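Side-chain contacts in PBP domain-containing protein (Vibrio parahaemolyticus, PDB 3MUQ), which is of unknown function but belongs to the periplasmic-binding-protein superfamily and is made with a signal sequence, so it may bind a small solute outside the cytoplasm: residues T13-S18 against L57-A62; D22-Q27 against D221-P226; K130-W135 against G145-V150; P156-A161 against R172-A177. All blocks are in the same frame, centred on the assembly; numbering follows the deposited sequence.

Interaction 1 (T13-S18 against L57-A62)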
loop_
_atom_site.group_PDB
_atom_site.type_symbol
_atom_site.label_atom_id
_atom_site.label_comp_id
_atom_site.label_asym_id
_atom_site.label_seq_id
_atom_site.Cartn_x
_atom_site.Cartn_y
_atom_site.Cartn_z
ATOM N N THR A 13 19.697 -3.958 -6.803
ATOM C CA THR A 13 20.278 -5.246 -6.447
ATOM C C THR A 13 19.648 -5.774 -5.162
ATOM O O THR A 13 19.300 -6.943 -5.090
ATOM C CB THR A 13 21.805 -5.133 -6.274
ATOM O OG1 THR A 13 22.356 -4.426 -7.394
ATOM C CG2 THR A 13 22.433 -6.512 -6.200
ATOM N N SER A 14 19.503 -4.904 -4.161
ATOM C CA SER A 14 18.796 -5.244 -2.928
ATOM C C SER A 14 17.490 -5.946 -3.241
ATOM O O SER A 14 17.223 -7.055 -2.775
ATOM C CB SER A 14 18.450 -3.976 -2.154
ATOM O OG SER A 14 19.522 -3.573 -1.335
ATOM N N THR A 15 16.672 -5.261 -4.030
ATOM C CA THR A 15 15.331 -5.723 -4.357
ATOM C C THR A 15 15.362 -7.070 -5.077
ATOM O O THR A 15 14.614 -7.991 -4.732
ATOM C CB THR A 15 14.615 -4.680 -5.226
ATOM O OG1 THR A 15 14.589 -3.422 -4.531
ATOM C CG2 THR A 15 13.207 -5.127 -5.534
ATOM N N TYR A 16 16.235 -7.183 -6.071
ATOM C CA TYR A 16 16.375 -8.428 -6.816
ATOM C C TYR A 16 16.699 -9.593 -5.893
ATOM O O TYR A 16 16.146 -10.684 -6.036
ATOM C CB TYR A 16 17.468 -8.304 -7.884
ATOM C CG TYR A 16 17.704 -9.581 -8.669
ATOM C CD1 TYR A 16 16.886 -9.928 -9.734
ATOM C CD2 TYR A 16 18.743 -10.438 -8.339
ATOM C CE1 TYR A 16 17.096 -11.097 -10.456
ATOM C CE2 TYR A 16 18.965 -11.609 -9.056
ATOM C CZ TYR A 16 18.137 -11.932 -10.111
ATOM O OH TYR A 16 18.351 -13.094 -10.823
ATOM N N HIS A 17 17.601 -9.370 -4.948
ATOM C CA HIS A 17 18.020 -10.463 -4.080
ATOM C C HIS A 17 17.019 -10.748 -2.974
ATOM O O HIS A 17 16.960 -11.866 -2.464
ATOM C CB HIS A 17 19.429 -10.231 -3.536
ATOM C CG HIS A 17 20.486 -10.358 -4.585
ATOM N ND1 HIS A 17 21.628 -9.587 -4.597
ATOM C CD2 HIS A 17 20.553 -11.149 -5.683
ATOM C CE1 HIS A 17 22.363 -9.911 -5.647
ATOM N NE2 HIS A 17 21.732 -10.854 -6.324
ATOM N N SER A 18 16.215 -9.742 -2.637
ATOM C CA SER A 18 15.189 -9.870 -1.611
ATOM C C SER A 18 14.227 -11.033 -1.879
ATOM O O SER A 18 13.685 -11.618 -0.948
ATOM C CB SER A 18 14.398 -8.561 -1.491
ATOM O OG SER A 18 13.369 -8.495 -2.464
ATOM N N LEU A 57 9.883 0.793 -16.999
ATOM C CA LEU A 57 9.566 1.381 -15.704
ATOM C C LEU A 57 10.637 1.024 -14.681
ATOM O O LEU A 57 11.463 0.136 -14.917
ATOM C CB LEU A 57 8.168 0.956 -15.223
ATOM C CG LEU A 57 7.976 -0.437 -14.594
ATOM C CD1 LEU A 57 6.564 -0.562 -14.003
ATOM C CD2 LEU A 57 8.242 -1.561 -15.607
ATOM N N VAL A 58 10.621 1.717 -13.544
ATOM C CA VAL A 58 11.611 1.497 -12.502
ATOM C C VAL A 58 10.969 1.264 -11.137
ATOM O O VAL A 58 9.867 1.748 -10.851
ATOM C CB VAL A 58 12.596 2.692 -12.365
ATOM C CG1 VAL A 58 13.338 2.965 -13.679
ATOM C CG2 VAL A 58 11.850 3.922 -11.904
HETATM N N MSE A 59 11.667 0.516 -10.294
HETATM C CA MSE A 59 11.221 0.290 -8.926
HETATM C C MSE A 59 12.401 0.497 -7.998
HETATM O O MSE A 59 13.345 -0.282 -8.026
HETATM C CB MSE A 59 10.688 -1.132 -8.775
HETATM C CG MSE A 59 10.257 -1.493 -7.347
HETATM SE SE MSE A 59 9.721 -3.370 -7.195
HETATM C CE MSE A 59 8.222 -3.359 -8.471
ATOM N N THR A 60 12.366 1.557 -7.201
ATOM C CA THR A 60 13.448 1.849 -6.276
ATOM C C THR A 60 12.871 2.254 -4.911
ATOM O O THR A 60 11.648 2.357 -4.739
ATOM C CB THR A 60 14.373 2.974 -6.812
ATOM O OG1 THR A 60 13.593 4.138 -7.097
ATOM C CG2 THR A 60 15.072 2.542 -8.089
ATOM N N HIS A 61 13.750 2.476 -3.944
ATOM C CA HIS A 61 13.331 2.905 -2.619
ATOM C C HIS A 61 14.212 4.066 -2.162
ATOM O O HIS A 61 14.871 3.983 -1.123
ATOM C CB HIS A 61 13.380 1.729 -1.637
ATOM C CG HIS A 61 14.671 0.966 -1.667
ATOM N ND1 HIS A 61 14.904 -0.067 -2.548
ATOM C CD2 HIS A 61 15.797 1.088 -0.925
ATOM C CE1 HIS A 61 16.119 -0.549 -2.351
ATOM N NE2 HIS A 61 16.682 0.133 -1.371
ATOM N N ALA A 62 14.211 5.136 -2.961
ATOM C CA ALA A 62 15.033 6.332 -2.737
ATOM C C ALA A 62 14.217 7.570 -3.086
ATOM O O ALA A 62 14.328 8.104 -4.190
ATOM C CB ALA A 62 16.303 6.273 -3.592
#

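Interaction 2 (D22-Q27 against D221-P226)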
loop_
_atom_site.group_PDB
_atom_site.type_symbol
_atom_site.label_atom_id
_atom_site.label_comp_id
_atom_site.label_asym_id
_atom_site.label_seq_id
_atom_site.Cartn_x
_atom_site.Cartn_y
_atom_site.Cartn_z
ATOM N N ASP A 22 10.204 -12.681 -7.280
ATOM C CA ASP A 22 9.903 -14.100 -7.428
ATOM C C ASP A 22 8.517 -14.406 -6.901
ATOM O O ASP A 22 7.879 -15.367 -7.323
ATOM C CB ASP A 22 10.932 -14.947 -6.684
ATOM C CG ASP A 22 12.313 -14.830 -7.277
ATOM O OD1 ASP A 22 12.416 -14.391 -8.441
ATOM O OD2 ASP A 22 13.289 -15.175 -6.580
ATOM N N TYR A 23 8.053 -13.573 -5.980
ATOM C CA TYR A 23 6.735 -13.720 -5.374
ATOM C C TYR A 23 5.632 -13.123 -6.260
ATOM O O TYR A 23 4.512 -13.619 -6.288
ATOM C CB TYR A 23 6.740 -13.012 -4.020
ATOM C CG TYR A 23 5.749 -13.538 -3.011
ATOM C CD1 TYR A 23 6.174 -13.983 -1.760
ATOM C CD2 TYR A 23 4.388 -13.588 -3.299
ATOM C CE1 TYR A 23 5.266 -14.466 -0.823
ATOM C CE2 TYR A 23 3.472 -14.071 -2.371
ATOM C CZ TYR A 23 3.916 -14.507 -1.137
ATOM O OH TYR A 23 3.008 -14.987 -0.217
ATOM N N LEU A 24 5.953 -12.050 -6.975
ATOM C CA LEU A 24 4.964 -11.298 -7.760
ATOM C C LEU A 24 4.798 -11.758 -9.209
ATOM O O LEU A 24 3.677 -11.907 -9.710
ATOM C CB LEU A 24 5.358 -9.819 -7.799
ATOM C CG LEU A 24 5.528 -9.188 -6.427
ATOM C CD1 LEU A 24 5.766 -7.706 -6.584
ATOM C CD2 LEU A 24 4.281 -9.449 -5.585
ATOM N N LEU A 25 5.928 -11.935 -9.884
ATOM C CA LEU A 25 5.946 -12.063 -11.336
ATOM C C LEU A 25 5.162 -13.225 -11.887
ATOM O O LEU A 25 4.473 -13.062 -12.890
ATOM C CB LEU A 25 7.372 -12.090 -11.870
ATOM C CG LEU A 25 8.024 -10.718 -11.676
ATOM C CD1 LEU A 25 9.358 -10.649 -12.368
ATOM C CD2 LEU A 25 7.099 -9.648 -12.191
ATOM N N PRO A 26 5.292 -14.408 -11.258
ATOM C CA PRO A 26 4.546 -15.580 -11.726
ATOM C C PRO A 26 3.046 -15.316 -11.786
ATOM O O PRO A 26 2.410 -15.621 -12.804
ATOM C CB PRO A 26 4.863 -16.636 -10.661
ATOM C CG PRO A 26 6.225 -16.253 -10.158
ATOM C CD PRO A 26 6.251 -14.748 -10.186
ATOM N N GLN A 27 2.483 -14.740 -10.723
ATOM C CA GLN A 27 1.054 -14.437 -10.736
ATOM C C GLN A 27 0.720 -13.368 -11.777
ATOM O O GLN A 27 -0.283 -13.465 -12.495
ATOM C CB GLN A 27 0.562 -13.999 -9.352
ATOM C CG GLN A 27 -0.975 -13.961 -9.244
ATOM C CD GLN A 27 -1.602 -15.327 -9.496
ATOM O OE1 GLN A 27 -1.198 -16.325 -8.899
ATOM N NE2 GLN A 27 -2.582 -15.380 -10.394
ATOM N N ASP A 221 -0.428 -0.757 -12.422
ATOM C CA ASP A 221 -1.832 -0.872 -12.014
ATOM C C ASP A 221 -2.049 -2.168 -11.219
ATOM O O ASP A 221 -2.672 -2.174 -10.160
ATOM C CB ASP A 221 -2.760 -0.867 -13.245
ATOM C CG ASP A 221 -2.821 0.478 -13.927
ATOM O OD1 ASP A 221 -2.428 1.485 -13.295
ATOM O OD2 ASP A 221 -3.268 0.530 -15.097
ATOM N N TRP A 222 -1.516 -3.273 -11.725
ATOM C CA TRP A 222 -1.669 -4.551 -11.033
ATOM C C TRP A 222 -1.008 -4.509 -9.647
ATOM O O TRP A 222 -1.579 -4.972 -8.655
ATOM C CB TRP A 222 -1.075 -5.666 -11.892
ATOM C CG TRP A 222 -1.192 -7.066 -11.338
ATOM C CD1 TRP A 222 -2.215 -7.954 -11.555
ATOM C CD2 TRP A 222 -0.232 -7.753 -10.513
ATOM N NE1 TRP A 222 -1.954 -9.149 -10.909
ATOM C CE2 TRP A 222 -0.749 -9.051 -10.259
ATOM C CE3 TRP A 222 1.005 -7.399 -9.966
ATOM C CZ2 TRP A 222 -0.064 -9.998 -9.472
ATOM C CZ3 TRP A 222 1.690 -8.340 -9.190
ATOM C CH2 TRP A 222 1.150 -9.629 -8.948
ATOM N N LEU A 223 0.190 -3.939 -9.572
ATOM C CA LEU A 223 0.930 -3.884 -8.308
ATOM C C LEU A 223 0.211 -3.123 -7.204
ATOM O O LEU A 223 0.332 -3.485 -6.020
ATOM C CB LEU A 223 2.318 -3.260 -8.513
ATOM C CG LEU A 223 3.338 -4.075 -9.302
ATOM C CD1 LEU A 223 4.530 -3.189 -9.717
ATOM C CD2 LEU A 223 3.792 -5.259 -8.476
ATOM N N VAL A 224 -0.530 -2.077 -7.570
ATOM C CA VAL A 224 -1.226 -1.272 -6.547
ATOM C C VAL A 224 -2.693 -1.674 -6.342
ATOM O O VAL A 224 -3.360 -1.164 -5.448
ATOM C CB VAL A 224 -1.134 0.253 -6.813
ATOM C CG1 VAL A 224 0.349 0.727 -6.859
ATOM C CG2 VAL A 224 -1.884 0.627 -8.082
ATOM N N ASN A 225 -3.203 -2.574 -7.169
ATOM C CA ASN A 225 -4.552 -3.060 -6.950
ATOM C C ASN A 225 -4.511 -4.248 -5.983
ATOM O O ASN A 225 -3.451 -4.853 -5.776
ATOM C CB ASN A 225 -5.270 -3.375 -8.275
ATOM C CG ASN A 225 -5.884 -2.107 -8.945
ATOM O OD1 ASN A 225 -7.103 -2.017 -9.142
ATOM N ND2 ASN A 225 -5.030 -1.137 -9.299
ATOM N N PRO A 226 -5.651 -4.565 -5.358
ATOM C CA PRO A 226 -5.628 -5.559 -4.281
ATOM C C PRO A 226 -4.973 -6.892 -4.643
ATOM O O PRO A 226 -4.347 -7.492 -3.769
ATOM C CB PRO A 226 -7.114 -5.721 -3.920
ATOM C CG PRO A 226 -7.683 -4.382 -4.204
ATOM C CD PRO A 226 -6.971 -3.914 -5.466
#

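Interaction 3 (K130-W135 against G145-V150)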
loop_
_atom_site.group_PDB
_atom_site.type_symbol
_atom_site.label_atom_id
_atom_site.label_comp_id
_atom_site.label_asym_id
_atom_site.label_seq_id
_atom_site.Cartn_x
_atom_site.Cartn_y
_atom_site.Cartn_z
ATOM N N LYS A 130 16.736 -9.066 4.596
ATOM C CA LYS A 130 17.157 -7.763 5.066
ATOM C C LYS A 130 18.099 -7.862 6.277
ATOM O O LYS A 130 19.059 -7.097 6.392
ATOM C CB LYS A 130 15.958 -6.888 5.404
ATOM C CG LYS A 130 16.394 -5.556 5.985
ATOM C CD LYS A 130 15.352 -4.484 5.806
ATOM C CE LYS A 130 15.968 -3.098 5.967
ATOM N NZ LYS A 130 16.578 -2.583 4.710
ATOM N N GLU A 131 17.825 -8.792 7.185
ATOM C CA GLU A 131 18.706 -8.970 8.327
ATOM C C GLU A 131 20.097 -9.374 7.837
ATOM O O GLU A 131 21.114 -8.851 8.309
ATOM C CB GLU A 131 18.163 -10.030 9.278
ATOM C CG GLU A 131 19.143 -10.392 10.384
ATOM C CD GLU A 131 19.114 -11.863 10.701
ATOM O OE1 GLU A 131 18.104 -12.512 10.351
ATOM O OE2 GLU A 131 20.104 -12.377 11.273
HETATM N N MSE A 132 20.130 -10.300 6.881
HETATM C CA MSE A 132 21.393 -10.800 6.325
HETATM C C MSE A 132 22.190 -9.728 5.594
HETATM O O MSE A 132 23.424 -9.745 5.598
HETATM C CB MSE A 132 21.146 -12.007 5.427
HETATM C CG MSE A 132 20.411 -13.147 6.142
HETATM SE SE MSE A 132 21.259 -13.751 7.824
HETATM C CE MSE A 132 21.217 -12.150 8.844
ATOM N N GLY A 133 21.482 -8.796 4.975
ATOM C CA GLY A 133 22.126 -7.677 4.319
ATOM C C GLY A 133 22.897 -6.825 5.307
ATOM O O GLY A 133 24.007 -6.388 5.023
ATOM N N PHE A 134 22.310 -6.577 6.472
ATOM C CA PHE A 134 22.985 -5.764 7.468
ATOM C C PHE A 134 24.227 -6.478 7.976
ATOM O O PHE A 134 25.277 -5.867 8.110
ATOM C CB PHE A 134 22.058 -5.417 8.630
ATOM C CG PHE A 134 20.949 -4.474 8.266
ATOM C CD1 PHE A 134 21.133 -3.511 7.285
ATOM C CD2 PHE A 134 19.727 -4.535 8.918
ATOM C CE1 PHE A 134 20.119 -2.635 6.954
ATOM C CE2 PHE A 134 18.701 -3.665 8.588
ATOM C CZ PHE A 134 18.898 -2.710 7.607
ATOM N N TRP A 135 24.116 -7.773 8.255
ATOM C CA TRP A 135 25.299 -8.522 8.663
ATOM C C TRP A 135 26.376 -8.383 7.599
ATOM O O TRP A 135 27.531 -8.128 7.920
ATOM C CB TRP A 135 25.002 -10.006 8.937
ATOM C CG TRP A 135 24.209 -10.254 10.200
ATOM C CD1 TRP A 135 23.000 -10.868 10.291
ATOM C CD2 TRP A 135 24.558 -9.868 11.539
ATOM N NE1 TRP A 135 22.564 -10.898 11.596
ATOM C CE2 TRP A 135 23.506 -10.295 12.386
ATOM C CE3 TRP A 135 25.652 -9.203 12.104
ATOM C CZ2 TRP A 135 23.518 -10.082 13.760
ATOM C CZ3 TRP A 135 25.669 -9.002 13.470
ATOM C CH2 TRP A 135 24.605 -9.428 14.285
ATOM N N GLY A 145 28.094 -17.226 19.369
ATOM C CA GLY A 145 27.312 -18.122 20.202
ATOM C C GLY A 145 25.865 -17.687 20.375
ATOM O O GLY A 145 24.946 -18.494 20.202
ATOM N N GLY A 146 25.651 -16.418 20.717
ATOM C CA GLY A 146 24.293 -15.944 20.962
ATOM C C GLY A 146 23.330 -16.000 19.780
ATOM O O GLY A 146 22.110 -15.883 19.955
ATOM N N TYR A 147 23.864 -16.202 18.577
ATOM C CA TYR A 147 23.063 -16.119 17.363
ATOM C C TYR A 147 22.237 -17.372 17.111
ATOM O O TYR A 147 22.788 -18.458 16.976
ATOM C CB TYR A 147 23.946 -15.823 16.152
ATOM C CG TYR A 147 23.170 -15.550 14.875
ATOM C CD1 TYR A 147 22.629 -14.295 14.618
ATOM C CD2 TYR A 147 22.990 -16.543 13.923
ATOM C CE1 TYR A 147 21.918 -14.041 13.448
ATOM C CE2 TYR A 147 22.279 -16.296 12.758
ATOM C CZ TYR A 147 21.750 -15.048 12.522
ATOM O OH TYR A 147 21.051 -14.811 11.345
ATOM N N ARG A 148 20.915 -17.210 17.039
ATOM C CA ARG A 148 20.013 -18.346 16.846
ATOM C C ARG A 148 19.057 -18.148 15.668
ATOM O O ARG A 148 18.228 -17.240 15.673
ATOM C CB ARG A 148 19.219 -18.609 18.124
ATOM C CG ARG A 148 20.085 -19.067 19.276
ATOM C CD ARG A 148 19.259 -19.313 20.514
ATOM N NE ARG A 148 18.559 -20.595 20.484
ATOM C CZ ARG A 148 18.939 -21.665 21.174
ATOM N NH1 ARG A 148 20.017 -21.608 21.943
ATOM N NH2 ARG A 148 18.242 -22.791 21.100
ATOM N N SER A 149 19.175 -19.021 14.679
ATOM C CA SER A 149 18.386 -18.984 13.458
ATOM C C SER A 149 17.304 -20.056 13.568
ATOM O O SER A 149 17.573 -21.235 13.350
ATOM C CB SER A 149 19.309 -19.263 12.260
ATOM O OG SER A 149 18.650 -19.062 11.022
ATOM N N VAL A 150 16.086 -19.647 13.918
ATOM C CA VAL A 150 15.055 -20.593 14.339
ATOM C C VAL A 150 14.263 -21.233 13.202
ATOM O O VAL A 150 13.633 -22.269 13.400
ATOM C CB VAL A 150 14.057 -19.964 15.346
ATOM C CG1 VAL A 150 14.731 -19.732 16.687
ATOM C CG2 VAL A 150 13.436 -18.664 14.783
#

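Interaction 4 (P156-A161 against R172-A177)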
loop_
_atom_site.group_PDB
_atom_site.type_symbol
_atom_site.label_atom_id
_atom_site.label_comp_id
_atom_site.label_asym_id
_atom_site.label_seq_id
_atom_site.Cartn_x
_atom_site.Cartn_y
_atom_site.Cartn_z
ATOM N N PRO A 156 6.535 -16.047 15.800
ATOM C CA PRO A 156 7.279 -17.050 16.580
ATOM C C PRO A 156 8.701 -16.574 16.900
ATOM O O PRO A 156 9.206 -16.858 17.980
ATOM C CB PRO A 156 7.312 -18.267 15.646
ATOM C CG PRO A 156 6.001 -18.109 14.833
ATOM C CD PRO A 156 5.931 -16.619 14.580
ATOM N N THR A 157 9.327 -15.867 15.967
ATOM C CA THR A 157 10.636 -15.258 16.205
ATOM C C THR A 157 10.567 -14.280 17.380
ATOM O O THR A 157 11.390 -14.352 18.285
ATOM C CB THR A 157 11.185 -14.583 14.926
ATOM O OG1 THR A 157 11.402 -15.592 13.938
ATOM C CG2 THR A 157 12.512 -13.866 15.197
ATOM N N LEU A 158 9.569 -13.394 17.389
ATOM C CA LEU A 158 9.354 -12.529 18.559
ATOM C C LEU A 158 9.153 -13.322 19.870
ATOM O O LEU A 158 9.757 -12.995 20.905
ATOM C CB LEU A 158 8.180 -11.559 18.325
ATOM C CG LEU A 158 8.475 -10.429 17.319
ATOM C CD1 LEU A 158 7.189 -9.688 16.914
ATOM C CD2 LEU A 158 9.526 -9.449 17.849
ATOM N N ASN A 159 8.295 -14.346 19.835
ATOM C CA ASN A 159 8.044 -15.179 21.011
ATOM C C ASN A 159 9.343 -15.787 21.509
ATOM O O ASN A 159 9.592 -15.857 22.712
ATOM C CB ASN A 159 7.030 -16.303 20.704
ATOM C CG ASN A 159 5.640 -15.765 20.383
ATOM O OD1 ASN A 159 5.249 -14.708 20.875
ATOM N ND2 ASN A 159 4.886 -16.497 19.552
HETATM N N MSE A 160 10.180 -16.216 20.572
HETATM C CA MSE A 160 11.471 -16.787 20.935
HETATM C C MSE A 160 12.364 -15.725 21.589
HETATM O O MSE A 160 13.001 -15.976 22.610
HETATM C CB MSE A 160 12.155 -17.408 19.704
HETATM C CG MSE A 160 13.368 -18.276 20.037
HETATM SE SE MSE A 160 12.886 -19.845 21.151
HETATM C CE MSE A 160 11.558 -20.565 19.966
ATOM N N ALA A 161 12.406 -14.533 21.003
ATOM C CA ALA A 161 13.232 -13.464 21.552
ATOM C C ALA A 161 12.787 -13.096 22.979
ATOM O O ALA A 161 13.618 -12.794 23.842
ATOM C CB ALA A 161 13.221 -12.238 20.624
ATOM N N ARG A 172 7.572 -3.274 12.131
ATOM C CA ARG A 172 6.816 -2.651 13.214
ATOM C C ARG A 172 5.419 -3.261 13.414
ATOM O O ARG A 172 4.914 -3.341 14.536
ATOM C CB ARG A 172 6.691 -1.136 13.014
ATOM C CG ARG A 172 6.256 -0.400 14.304
ATOM C CD ARG A 172 6.086 1.120 14.100
ATOM N NE ARG A 172 7.250 1.737 13.463
ATOM C CZ ARG A 172 8.224 2.346 14.133
ATOM N NH1 ARG A 172 8.166 2.414 15.456
ATOM N NH2 ARG A 172 9.263 2.866 13.485
ATOM N N GLY A 173 4.781 -3.659 12.322
ATOM C CA GLY A 173 3.446 -4.237 12.415
ATOM C C GLY A 173 3.347 -5.459 13.321
ATOM O O GLY A 173 2.435 -5.575 14.154
ATOM N N THR A 174 4.265 -6.402 13.144
ATOM C CA THR A 174 4.175 -7.628 13.913
ATOM C C THR A 174 4.475 -7.284 15.365
ATOM O O THR A 174 3.817 -7.778 16.287
ATOM C CB THR A 174 5.116 -8.727 13.376
ATOM O OG1 THR A 174 4.940 -8.832 11.960
ATOM C CG2 THR A 174 4.776 -10.085 14.024
ATOM N N TRP A 175 5.436 -6.389 15.555
ATOM C CA TRP A 175 5.790 -5.914 16.896
ATOM C C TRP A 175 4.579 -5.361 17.644
ATOM O O TRP A 175 4.359 -5.699 18.797
ATOM C CB TRP A 175 6.861 -4.821 16.823
ATOM C CG TRP A 175 6.918 -4.025 18.097
ATOM C CD1 TRP A 175 6.579 -2.712 18.269
ATOM C CD2 TRP A 175 7.284 -4.517 19.383
ATOM N NE1 TRP A 175 6.738 -2.353 19.591
ATOM C CE2 TRP A 175 7.168 -3.445 20.293
ATOM C CE3 TRP A 175 7.716 -5.762 19.856
ATOM C CZ2 TRP A 175 7.465 -3.581 21.650
ATOM C CZ3 TRP A 175 8.012 -5.894 21.201
ATOM C CH2 TRP A 175 7.891 -4.805 22.081
ATOM N N LEU A 176 3.799 -4.510 16.982
ATOM C CA LEU A 176 2.652 -3.865 17.636
ATOM C C LEU A 176 1.566 -4.867 18.004
ATOM O O LEU A 176 0.945 -4.759 19.069
ATOM C CB LEU A 176 2.053 -2.756 16.754
ATOM C CG LEU A 176 2.960 -1.562 16.454
ATOM C CD1 LEU A 176 2.366 -0.663 15.351
ATOM C CD2 LEU A 176 3.208 -0.766 17.727
ATOM N N ALA A 177 1.326 -5.830 17.118
ATOM C CA ALA A 177 0.316 -6.859 17.383
ATOM C C ALA A 177 0.710 -7.779 18.528
ATOM O O ALA A 177 -0.158 -8.303 19.217
ATOM C CB ALA A 177 0.023 -7.686 16.128
#

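Interaction 1 (T13-S18 against L57-A62)
Ser-14, Thr-15, Met-59 and His-61 meet where two parallel neighbours of the central sheet end: helix 13-18 starts straight after strand 6-12, and strand 57-60 runs beside that strand. Such strand-to-helix junctions build the lobes of periplasmic-binding-protein folds. The evidence is one of loose apposition. The CA atoms of Thr-15 and Thr-60 are 8.0 Å apart, and about 145 Å² is buried. Thr-15 divides its two branches between two partners. Its methyl CG2, anti to the backbone N (with OG1 at chi1 -57°), faces the selenium of selenomethionine Met-59 at 4.2 Å, SE to CG2. Its hydroxyl comes up at the edge of the imidazole, near the ring plane, with OG1 3.9 Å from ND1 of His-61; that is too far for a bond, and OG1 is instead hydrogen-bonded to Thr-12. The His-61 ring reaches the helix because chi1 of 49° sets CG between the backbone N and the carbonyl carbon. Its CE1 then comes 4.1 Å from CB of Ser-14, obliquely to the ring. Around the contact, Tyr-198 of strand 195-203 meets the His-61 ring and touches Thr-15, while Leu-9 of strand 6-12 and Leu-223 of helix 213-224 pack on Met-59.

Interaction 2 (D22-Q27 against D221-P226)
The indole of Trp-222 is the flat group that meets helix 20-32, and its six-membered end does the touching. The carbonyl oxygen of Leu-24 stands oblique to the ring, 3.5 Å from CH2, while CB of Gln-27 approaches CZ2, also obliquely, at 4.1 Å. At the indole edge, in its plane, lies CD2 of Leu-223, the next residue of the same helix. Phe-28 adds an edge-to-face ring contact. The side chain of Gln-27 crosses the indole at about a right angle, yet its amide lies nearly parallel to the ring plane, 16° off. Both groups answer to one carboxylate: NE1 of Trp-222 donates to OD2 of Asp-31 and NE2 of Gln-27 to OD1, which is consistent with their nearly coplanar setting.

Aliphatic packing supplements the ring. Leu-24 CB sits 4.2 Å from CZ3 of Trp-222. In Leu-24 a chi2 of -174° sets CD1 anti to CA, extending the chain to within 3.7 Å of CD2 of Leu-223, CD1 to CD2, the two side chains crossing at about a right angle.

Leu-231 of helix 226-236 covers Leu-24 and Gln-27, Leu-81 of strand 78-90 touches Leu-223, and at the end of helix 213-224 the carbonyl of Val-224 accepts a hydrogen bond from Arg-236 of the second subunit.

Interaction 3 (K130-W135 against G145-V150)
Tyr-147 reaches out from strand 147-149 to Glu-131 on helix 126-138, donating a hydrogen bond of 2.6 Å from OH to OE2. Long side chains bridge the gap, the axes of helix and strand being 13.2 Å apart. Tyr-147 holds CG anti to its backbone N (chi1 -173°), which sends the ring toward the helix; Glu-131 also starts anti, but an off-staggered chi2 of -142° bends the chain and turns the carboxylate to the phenol. The OH arrives on the syn side of OE2, somewhat out of the carboxylate plane, while OE2 itself lies at the edge of the tyrosine ring, in its plane. One turn along the helix, NE1 of Trp-135 is 2.9 Å from OE2 and meets its anti lone pair, with OE2 in the indole plane. The indole and phenol planes are nearly perpendicular, their nearest atoms NE1 of Trp-135 and CE1 of Tyr-147 being 3.7 Å apart, in an oblique pairing. Helix and strand run roughly antiparallel (149°) within the beta-alpha-beta unit, and Ser-120 of strand 118-120 hydrogen-bonds OE1. Donors on the syn and anti sides of OE2, with Ser-120 at OE1, would restrict the carboxylate's rotation, and the pair on OE2 would probably draw negative charge toward that oxygen.

Interaction 4 (P156-A161 against R172-A177)
Leu-158 and Thr-174 form a small apolar helix-to-helix contact in the second lobe, where helix 154-163 packs against the start of helix 172-178. Its size and spacing support this reading: about 116 Å² is buried, and the CA atoms of Leu-158 and Trp-175 stand 7.7 Å apart. The leucine does the work mainly with one methyl. A chi2 of 168° sets CD1 anti to CA, so the chain is extended and CD1 ends 3.8 Å from CG2 of Thr-174. The same CD1 lies 3.9 Å from the carbonyl O of Thr-174 and 4.0 Å from the backbone N of Trp-175, so the methyl rests against main chain as much as against a side chain; the two side chains themselves cross at a slant.

In the fold the chain passes from helix 154-163 through strand 168-171 into helix 172-178, and that strand pairs antiparallel with strand 78-90. Leu-158 touches Thr-168 and Ser-170 on the first strand and Val-89 on the second.

OG1 of Thr-174 is hydrogen-bonded to OD1 of Asp-171, the residue just before this helix, while CG2, anti to the backbone N, faces Leu-158. The indole of Trp-175 contributes more distantly: its CE3 is 4.6 Å from CD2 of Leu-158. Leu-182 borders both Leu-158 and Trp-175, while Leu-176 packs on Trp-222 of the second subunit.

How the interactions relate
From the N terminus, interaction 1 opens at 13-18 and closes at 57-62, joining helix 13-18 to strand 57-60 in the first lobe. Before it closes, interaction 2 opens at 22-27, and it ends only at 221-226, so the two loops cross; they touch where CE of Met-59 lies 3.9 Å from CD1 of Leu-223. Interactions 3 and 4 are nested, in series, inside the long loop of interaction 2. They tie together the other lobe, with centres 16 Å apart, and meet through Val-150 against Thr-157 and Met-160. Interactions 2 and 4 both border the second subunit, though about 14 Å separates their nearest atoms within the chain.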